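Local atomic coordinates of vinylacetyl-CoA Delta-isomerase (Nitrosopumilus maritimus SCM1, PDB entry 6VJR), a protein that probably dehydrates 4-hydroxybutyryl-CoA to crotonyl-CoA and isomerises vinylacetyl-CoA, binding FAD and a [4Fe-4S] cluster. Residues V294-A308 / I326-G340. Residues are numbered along the deposited sequence; the frame is centred on the assembly and turned at random.
With SF4 (iron/sulfur cluster), chain E.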
ATOM      1  N   VAL A 294       4.771  15.483 -14.556  1.00 14.57           N
ATOM      2  CA  VAL A 294       5.646  16.237 -13.668  1.00 14.64           C
ATOM      3  C   VAL A 294       4.971  17.528 -13.175  1.00 13.57           C
ATOM      4  O   VAL A 294       5.260  18.022 -12.082  1.00 14.11           O
ATOM      5  CB  VAL A 294       6.963  16.510 -14.377  1.00 16.85           C
ATOM      6  CG1 VAL A 294       7.787  17.606 -13.709  1.00 19.59           C
ATOM      7  CG2 VAL A 294       7.743  15.225 -14.492  1.00 16.93           C
ATOM      8  N   CYS A 295       4.028  18.057 -13.957  1.00 13.88           N
ATOM      9  CA  CYS A 295       3.278  19.242 -13.531  1.00 14.20           C
ATOM     10  C   CYS A 295       2.633  19.002 -12.149  1.00 13.53           C
ATOM     11  O   CYS A 295       2.609  19.883 -11.293  1.00 14.73           O
ATOM     12  CB  CYS A 295       2.243  19.675 -14.567  1.00 17.88           C
ATOM     13  SG  CYS A 295       0.897  18.478 -14.794  1.00 23.29           S
ATOM     14  N   LYS A 296       2.182  17.774 -11.890  1.00 12.24           N
ATOM     15  CA  LYS A 296       1.470  17.464 -10.671  1.00 12.23           C
ATOM     16  C   LYS A 296       2.402  17.476  -9.454  1.00 11.45           C
ATOM     17  O   LYS A 296       1.954  17.569  -8.310  1.00 12.41           O
ATOM     18  CB  LYS A 296       0.863  16.061 -10.750  1.00 12.97           C
ATOM     19  CG  LYS A 296      -0.146  15.878 -11.871  1.00 15.06           C
ATOM     20  CD  LYS A 296      -1.341  16.804 -11.895  1.00 18.62           C
ATOM     21  CE  LYS A 296      -2.123  16.558 -13.176  1.00 21.97           C
ATOM     22  NZ  LYS A 296      -3.244  17.460 -13.311  1.00 29.24           N
ATOM     23  N   THR A 297       3.708  17.421  -9.708  1.00 10.58           N
ATOM     24  CA  THR A 297       4.666  17.535  -8.630  1.00 11.07           C
ATOM     25  C   THR A 297       4.777  18.968  -8.110  1.00 11.90           C
ATOM     26  O   THR A 297       5.131  19.164  -6.933  1.00 13.56           O
ATOM     27  CB  THR A 297       6.026  16.937  -8.950  1.00 11.74           C
ATOM     28  OG1 THR A 297       6.754  17.694  -9.901  1.00 13.06           O
ATOM     29  CG2 THR A 297       5.921  15.499  -9.404  1.00 12.99           C
ATOM     30  N   GLY A 298       4.551  19.958  -8.986  1.00 12.10           N
ATOM     31  CA  GLY A 298       4.449  21.325  -8.521  1.00 12.85           C
ATOM     32  C   GLY A 298       3.196  21.562  -7.655  1.00 12.46           C
ATOM     33  O   GLY A 298       3.239  22.272  -6.646  1.00 12.51           O
ATOM     34  N   LEU A 299       2.077  20.951  -8.041  1.00 13.01           N
ATOM     35  CA  LEU A 299       0.882  20.983  -7.218  1.00 13.32           C
ATOM     36  C   LEU A 299       1.129  20.265  -5.880  1.00 12.45           C
ATOM     37  O   LEU A 299       0.717  20.741  -4.828  1.00 12.82           O
ATOM     38  CB  LEU A 299      -0.273  20.325  -7.964  1.00 13.73           C
ATOM     39  CG  LEU A 299      -1.061  21.229  -8.896  1.00 16.17           C
ATOM     40  CD1 LEU A 299      -0.166  21.835  -9.980  1.00 16.73           C
ATOM     41  CD2 LEU A 299      -2.218  20.491  -9.473  1.00 16.99           C
ATOM     42  N   GLY A 300       1.848  19.144  -5.928  1.00 12.35           N
ATOM     43  CA  GLY A 300       2.253  18.447  -4.721  1.00 12.49           C
ATOM     44  C   GLY A 300       3.049  19.346  -3.787  1.00 10.93           C
ATOM     45  O   GLY A 300       2.822  19.335  -2.582  1.00 12.25           O
ATOM     46  N   ASP A 301       3.986  20.139  -4.354  1.00 11.20           N
ATOM     47  CA  ASP A 301       4.785  21.061  -3.552  1.00 11.41           C
ATOM     48  C   ASP A 301       3.886  22.067  -2.822  1.00 11.31           C
ATOM     49  O   ASP A 301       4.066  22.358  -1.639  1.00 12.34           O
ATOM     50  CB  ASP A 301       5.750  21.820  -4.460  1.00 12.47           C
ATOM     51  CG  ASP A 301       6.864  20.971  -5.067  1.00 12.92           C
ATOM     52  OD1 ASP A 301       7.247  19.962  -4.442  1.00 14.05           O
ATOM     53  OD2 ASP A 301       7.364  21.342  -6.197  1.00 15.10           O
ATOM     54  N   VAL A 302       2.883  22.589  -3.515  1.00 12.12           N
ATOM     55  CA  VAL A 302       1.907  23.512  -2.925  1.00 11.64           C
ATOM     56  C   VAL A 302       1.133  22.825  -1.793  1.00 10.75           C
ATOM     57  O   VAL A 302       0.986  23.401  -0.724  1.00 11.82           O
ATOM     58  CB  VAL A 302       0.964  24.077  -4.006  1.00 12.68           C
ATOM     59  CG1 VAL A 302      -0.173  24.875  -3.387  1.00 13.27           C
ATOM     60  CG2 VAL A 302       1.702  24.902  -5.042  1.00 13.83           C
ATOM     61  N   LEU A 303       0.613  21.620  -2.029  1.00 10.50           N
ATOM     62  CA  LEU A 303      -0.184  20.903  -1.041  1.00 11.23           C
ATOM     63  C   LEU A 303       0.636  20.584   0.208  1.00 11.52           C
ATOM     64  O   LEU A 303       0.176  20.677   1.329  1.00 13.10           O
ATOM     65  CB  LEU A 303      -0.835  19.716  -1.722  1.00 12.01           C
ATOM     66  CG  LEU A 303      -1.867  18.993  -0.855  1.00 12.81           C
ATOM     67  CD1 LEU A 303      -2.884  19.891  -0.267  1.00 14.27           C
ATOM     68  CD2 LEU A 303      -2.537  17.917  -1.727  1.00 14.01           C
ATOM     69  N   ILE A 304       1.894  20.190   0.000  1.00 11.59           N
ATOM     70  CA  ILE A 304       2.803  19.914   1.102  1.00 11.86           C
ATOM     71  C   ILE A 304       3.001  21.195   1.922  1.00 12.56           C
ATOM     72  O   ILE A 304       2.918  21.229   3.149  1.00 13.34           O
ATOM     73  CB  ILE A 304       4.126  19.361   0.576  1.00 12.81           C
ATOM     74  CG1 ILE A 304       3.961  17.976  -0.008  1.00 14.19           C
ATOM     75  CG2 ILE A 304       5.197  19.437   1.659  1.00 13.89           C
ATOM     76  CD1 ILE A 304       5.135  17.528  -0.850  1.00 15.30           C
ATOM     77  N   GLY A 305       3.235  22.301   1.216  1.00 12.09           N
ATOM     78  CA  GLY A 305       3.360  23.585   1.856  1.00 12.17           C
ATOM     79  C   GLY A 305       2.100  23.972   2.646  1.00 12.67           C
ATOM     80  O   GLY A 305       2.205  24.551   3.730  1.00 13.69           O
ATOM     81  N   ALA A 306       0.915  23.691   2.096  1.00 11.72           N
ATOM     82  CA  ALA A 306      -0.318  23.988   2.793  1.00 11.64           C
ATOM     83  C   ALA A 306      -0.445  23.147   4.057  1.00 11.69           C
ATOM     84  O   ALA A 306      -0.835  23.680   5.102  1.00 12.79           O
ATOM     85  CB  ALA A 306      -1.473  23.795   1.891  1.00 11.62           C
ATOM     86  N   ALA A 307      -0.118  21.847   3.964  1.00 11.93           N
ATOM     87  CA  ALA A 307      -0.207  20.974   5.125  1.00 11.93           C
ATOM     88  C   ALA A 307       0.770  21.470   6.219  1.00 11.82           C
ATOM     89  O   ALA A 307       0.456  21.520   7.406  1.00 12.43           O
ATOM     90  CB  ALA A 307       0.109  19.572   4.674  1.00 12.94           C
ATOM     91  N   ALA A 308       2.000  21.857   5.837  1.00 12.75           N
ATOM     92  CA  ALA A 308       2.994  22.334   6.800  1.00 13.21           C
ATOM     93  C   ALA A 308       2.522  23.630   7.446  1.00 12.98           C
ATOM     94  O   ALA A 308       2.760  23.867   8.637  1.00 14.43           O
ATOM     95  CB  ALA A 308       4.352  22.498   6.160  1.00 14.13           C
ATOM     96  N   ILE A 326       4.705  14.555   6.321  0.51 11.65           N
ATOM     97  CA  ILE A 326       5.200  15.494   5.324  0.51 12.10           C
ATOM     98  C   ILE A 326       6.379  14.881   4.558  0.51 11.82           C
ATOM     99  O   ILE A 326       6.548  15.106   3.352  0.51 12.10           O
ATOM    100  CB  ILE A 326       5.518  16.835   6.000  0.51 12.94           C
ATOM    101  CG1 ILE A 326       4.255  17.465   6.540  0.51 14.63           C
ATOM    102  CG2 ILE A 326       6.248  17.788   5.062  0.51 13.11           C
ATOM    103  CD1 ILE A 326       4.502  18.668   7.415  0.51 16.02           C
ATOM    104  N   ILE A 327       7.231  14.139   5.251  1.00 11.21           N
ATOM    105  CA  ILE A 327       8.272  13.375   4.557  1.00 10.95           C
ATOM    106  C   ILE A 327       7.662  12.397   3.554  1.00 10.43           C
ATOM    107  O   ILE A 327       8.118  12.268   2.415  1.00 11.45           O
ATOM    108  CB  ILE A 327       9.234  12.706   5.538  1.00 11.95           C
ATOM    109  CG1 ILE A 327      10.034  13.710   6.369  1.00 12.93           C
ATOM    110  CG2 ILE A 327      10.125  11.716   4.815  1.00 13.35           C
ATOM    111  CD1 ILE A 327      10.690  13.129   7.616  1.00 14.97           C
ATOM    112  N   GLU A 328       6.615  11.688   3.951  1.00 10.98           N
ATOM    113  CA  GLU A 328       6.010  10.738   3.032  1.00 11.66           C
ATOM    114  C   GLU A 328       5.489  11.442   1.778  1.00 11.58           C
ATOM    115  O   GLU A 328       5.606  10.951   0.665  1.00 11.42           O
ATOM    116  CB  GLU A 328       4.886   9.951   3.683  1.00 11.99           C
ATOM    117  CG  GLU A 328       4.426   8.743   2.863  1.00 12.95           C
ATOM    118  CD  GLU A 328       5.472   7.642   2.642  1.00 14.20           C
ATOM    119  OE1 GLU A 328       6.417   7.529   3.474  1.00 16.16           O
ATOM    120  OE2 GLU A 328       5.392   6.885   1.634  1.00 17.29           O
ATOM    121  N   MET A 329       4.765  12.537   1.990  1.00 12.01           N
ATOM    122  CA  MET A 329       4.185  13.281   0.885  1.00 11.34           C
ATOM    123  C   MET A 329       5.345  13.639  -0.058  1.00 10.67           C
ATOM    124  O   MET A 329       5.224  13.551  -1.272  1.00 11.17           O
ATOM    125  CB  MET A 329       3.468  14.530   1.422  1.00 11.76           C
ATOM    126  CG  MET A 329       2.226  14.245   2.274  1.00 13.12           C
ATOM    127  SD  MET A 329       1.642  15.667   3.219  1.00 16.18           S
ATOM    128  CE  MET A 329       0.727  16.602   1.989  1.00 16.85           C
ATOM    129  N   THR A 330       6.429  14.126   0.533  1.00 11.03           N
ATOM    130  CA  THR A 330       7.567  14.585  -0.264  1.00 10.89           C
ATOM    131  C   THR A 330       8.175  13.432  -1.077  1.00 10.43           C
ATOM    132  O   THR A 330       8.442  13.567  -2.289  1.00 11.69           O
ATOM    133  CB  THR A 330       8.640  15.201   0.653  1.00 11.98           C
ATOM    134  OG1 THR A 330       8.116  16.367   1.291  1.00 14.08           O
ATOM    135  CG2 THR A 330       9.864  15.596  -0.118  1.00 12.99           C
ATOM    136  N   HIS A 331       8.338  12.277  -0.426  1.00 10.60           N
ATOM    137  CA  HIS A 331       8.902  11.088  -1.053  1.00 10.67           C
ATOM    138  C   HIS A 331       8.046  10.619  -2.240  1.00 10.58           C
ATOM    139  O   HIS A 331       8.537  10.383  -3.345  1.00 11.44           O
ATOM    140  CB  HIS A 331       8.979   9.952  -0.020  1.00 11.41           C
ATOM    141  CG  HIS A 331       9.338   8.667  -0.669  1.00 13.28           C
ATOM    142  ND1 HIS A 331      10.565   8.385  -1.223  1.00 12.85           N
ATOM    143  CD2 HIS A 331       8.602   7.605  -0.865  1.00 14.75           C
ATOM    144  CE1 HIS A 331      10.506   7.203  -1.829  1.00 15.22           C
ATOM    145  NE2 HIS A 331       9.315   6.674  -1.572  1.00 14.78           N
ATOM    146  N   LEU A 332       6.736  10.534  -2.045  1.00 10.87           N
ATOM    147  CA  LEU A 332       5.848  10.110  -3.143  1.00 11.50           C
ATOM    148  C   LEU A 332       5.880  11.109  -4.310  1.00 10.71           C
ATOM    149  O   LEU A 332       5.909  10.758  -5.491  1.00 12.48           O
ATOM    150  CB  LEU A 332       4.441   9.957  -2.580  1.00 11.97           C
ATOM    151  CG  LEU A 332       4.238   8.875  -1.519  1.00 12.51           C
ATOM    152  CD1 LEU A 332       2.802   8.863  -1.041  1.00 14.20           C
ATOM    153  CD2 LEU A 332       4.597   7.499  -2.085  1.00 12.86           C
ATOM    154  N   ASN A 333       5.864  12.381  -3.952  1.00 10.89           N
ATOM    155  CA  ASN A 333       5.902  13.459  -4.939  1.00 10.94           C
ATOM    156  C   ASN A 333       7.193  13.407  -5.766  1.00 11.79           C
ATOM    157  O   ASN A 333       7.162  13.472  -6.995  1.00 12.07           O
ATOM    158  CB  ASN A 333       5.726  14.809  -4.240  1.00 12.42           C
ATOM    159  CG  ASN A 333       5.333  15.922  -5.181  1.00 13.00           C
ATOM    160  OD1 ASN A 333       4.402  15.774  -5.982  1.00 13.51           O
ATOM    161  ND2 ASN A 333       5.998  17.060  -5.050  1.00 13.28           N
ATOM    162  N   GLU A 334       8.323  13.191  -5.100  1.00 11.48           N
ATOM    163  CA  GLU A 334       9.592  13.138  -5.812  1.00 11.94           C
ATOM    164  C   GLU A 334       9.749  11.876  -6.639  1.00 11.47           C
ATOM    165  O   GLU A 334      10.466  11.847  -7.632  1.00 13.26           O
ATOM    166  CB  GLU A 334      10.782  13.315  -4.893  1.00 12.82           C
ATOM    167  CG  GLU A 334      10.774  14.656  -4.175  1.00 14.41           C
ATOM    168  CD  GLU A 334      10.825  15.917  -5.020  1.00 16.33           C
ATOM    169  OE1 GLU A 334      11.222  15.872  -6.215  1.00 16.35           O
ATOM    170  OE2 GLU A 334      10.531  16.974  -4.407  1.00 16.26           O
ATOM    171  N   THR A 335       9.070  10.803  -6.237  1.00 10.89           N
ATOM    172  CA  THR A 335       9.082   9.560  -6.997  1.00 11.37           C
ATOM    173  C   THR A 335       8.491   9.829  -8.398  1.00 11.67           C
ATOM    174  O   THR A 335       8.977   9.344  -9.413  1.00 14.14           O
ATOM    175  CB  THR A 335       8.317   8.462  -6.226  1.00 11.58           C
ATOM    176  OG1 THR A 335       9.039   8.124  -5.046  1.00 12.43           O
ATOM    177  CG2 THR A 335       8.283   7.165  -7.023  1.00 12.15           C
ATOM    178  N   ILE A 336       7.376  10.568  -8.460  1.00 11.90           N
ATOM    179  CA  ILE A 336       6.766  10.942  -9.727  1.00 12.07           C
ATOM    180  C   ILE A 336       7.747  11.793 -10.521  1.00 11.46           C
ATOM    181  O   ILE A 336       7.969  11.560 -11.737  1.00 13.02           O
ATOM    182  CB  ILE A 336       5.428  11.672  -9.506  1.00 13.57           C
ATOM    183  CG1 ILE A 336       4.430  10.732  -8.873  1.00 14.26           C
ATOM    184  CG2 ILE A 336       4.930  12.260 -10.821  1.00 14.17           C
ATOM    185  CD1 ILE A 336       3.278  11.463  -8.221  1.00 16.36           C
ATOM    186  N   PHE A 337       8.289  12.807  -9.849  1.00 11.47           N
ATOM    187  CA  PHE A 337       9.196  13.694 -10.556  1.00 12.21           C
ATOM    188  C   PHE A 337      10.349  12.914 -11.194  1.00 11.96           C
ATOM    189  O   PHE A 337      10.732  13.168 -12.358  1.00 12.66           O
ATOM    190  CB  PHE A 337       9.756  14.717  -9.554  1.00 12.94           C
ATOM    191  CG  PHE A 337      10.747  15.675 -10.171  1.00 14.08           C
ATOM    192  CD1 PHE A 337      10.333  16.629 -11.078  1.00 15.55           C
ATOM    193  CD2 PHE A 337      12.100  15.624  -9.821  1.00 15.58           C
ATOM    194  CE1 PHE A 337      11.263  17.484 -11.683  1.00 17.58           C
ATOM    195  CE2 PHE A 337      13.001  16.471 -10.436  1.00 17.87           C
ATOM    196  CZ  PHE A 337      12.571  17.400 -11.341  1.00 16.44           C
ATOM    197  N   ALA A 338      10.966  12.031 -10.409  1.00 12.98           N
ATOM    198  CA  ALA A 338      12.124  11.247 -10.859  1.00 12.64           C
ATOM    199  C   ALA A 338      11.762  10.454 -12.108  1.00 12.20           C
ATOM    200  O   ALA A 338      12.526  10.395 -13.063  1.00 13.15           O
ATOM    201  CB  ALA A 338      12.551  10.360  -9.766  1.00 13.81           C
ATOM    202  N   ALA A 339      10.602   9.787 -12.099  1.00 12.50           N
ATOM    203  CA  ALA A 339      10.189   8.983 -13.246  1.00 13.52           C
ATOM    204  C   ALA A 339      10.084   9.841 -14.505  1.00 12.48           C
ATOM    205  O   ALA A 339      10.514   9.435 -15.581  1.00 13.56           O
ATOM    206  CB  ALA A 339       8.944   8.174 -12.919  1.00 14.24           C
ATOM    207  N   GLY A 340       9.442  11.006 -14.397  1.00 11.65           N
ATOM    208  CA  GLY A 340       9.224  11.858 -15.520  1.00 12.11           C
ATOM    209  C   GLY A 340      10.544  12.378 -16.071  1.00 11.12           C
ATOM    210  O   GLY A 340      10.771  12.285 -17.290  1.00 12.74           O
TER
HETATM  211 FE1  SF4 E 601      -1.928  18.134 -18.155  0.30 54.23          FE
HETATM  212 FE2  SF4 E 601      -0.857  19.161 -15.841  1.00 67.50          FE
HETATM  213 FE3  SF4 E 601      -2.639  20.535 -17.148  1.00 37.28          FE
HETATM  214 FE4  SF4 E 601      -0.135  20.384 -18.099  1.00 41.57          FE
HETATM  215  S1  SF4 E 601      -0.796  21.458 -16.249  1.00 32.64           S
HETATM  216  S2  SF4 E 601      -2.116  20.107 -19.332  1.00 38.65           S
HETATM  217  S3  SF4 E 601       0.341  18.165 -17.563  1.00 50.85           S
HETATM  218  S4  SF4 E 601      -3.005  18.477 -16.245  1.00 58.18           S
HETATM  219  O   HOH W   1       1.775  15.294  -6.540  1.00 13.65           O
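N333 enters helix 295-308 as a knob among T297, G300, D301 and I304, its CG anti to the backbone N (chi1 -162°). ND2 gives T297 O a nearly straight hydrogen bond of 3.0 Å, in the amide plane and on a carbonyl lone pair, so that T297 O is gripped by two donors, ND2 and D301 N. A water bridges OD1 to K296 O, and G300, whose CA lies 3.7 Å from OD1, has no side chain to obstruct the amide. With an alanine at this position T297 O is likely to lose its donor from across the interface, the water its acceptor OD1, and a gap to open beside G300. In return, I304 fits among I326, M329, T330 and N333, its CG1 3.8 Å from M329 CB. Toward the cluster, V294 CG1 meets the edge of the F337 ring; next to V294, C295 SG binds a cluster iron at 2.2 Å. D301 and E334 share R88 of helix 77-94, which probably offsets their like charges; Q92 also holds D301, and Y490 of the second subunit E334. The axes of 295-308 and 326-340 run nearly antiparallel (161°), approaching to 9.0 Å, within an acyl-CoA dehydrogenase-like helical domain, helices 359-369 and 372-384 packing against I336 and M329, helix 418-432 against L299.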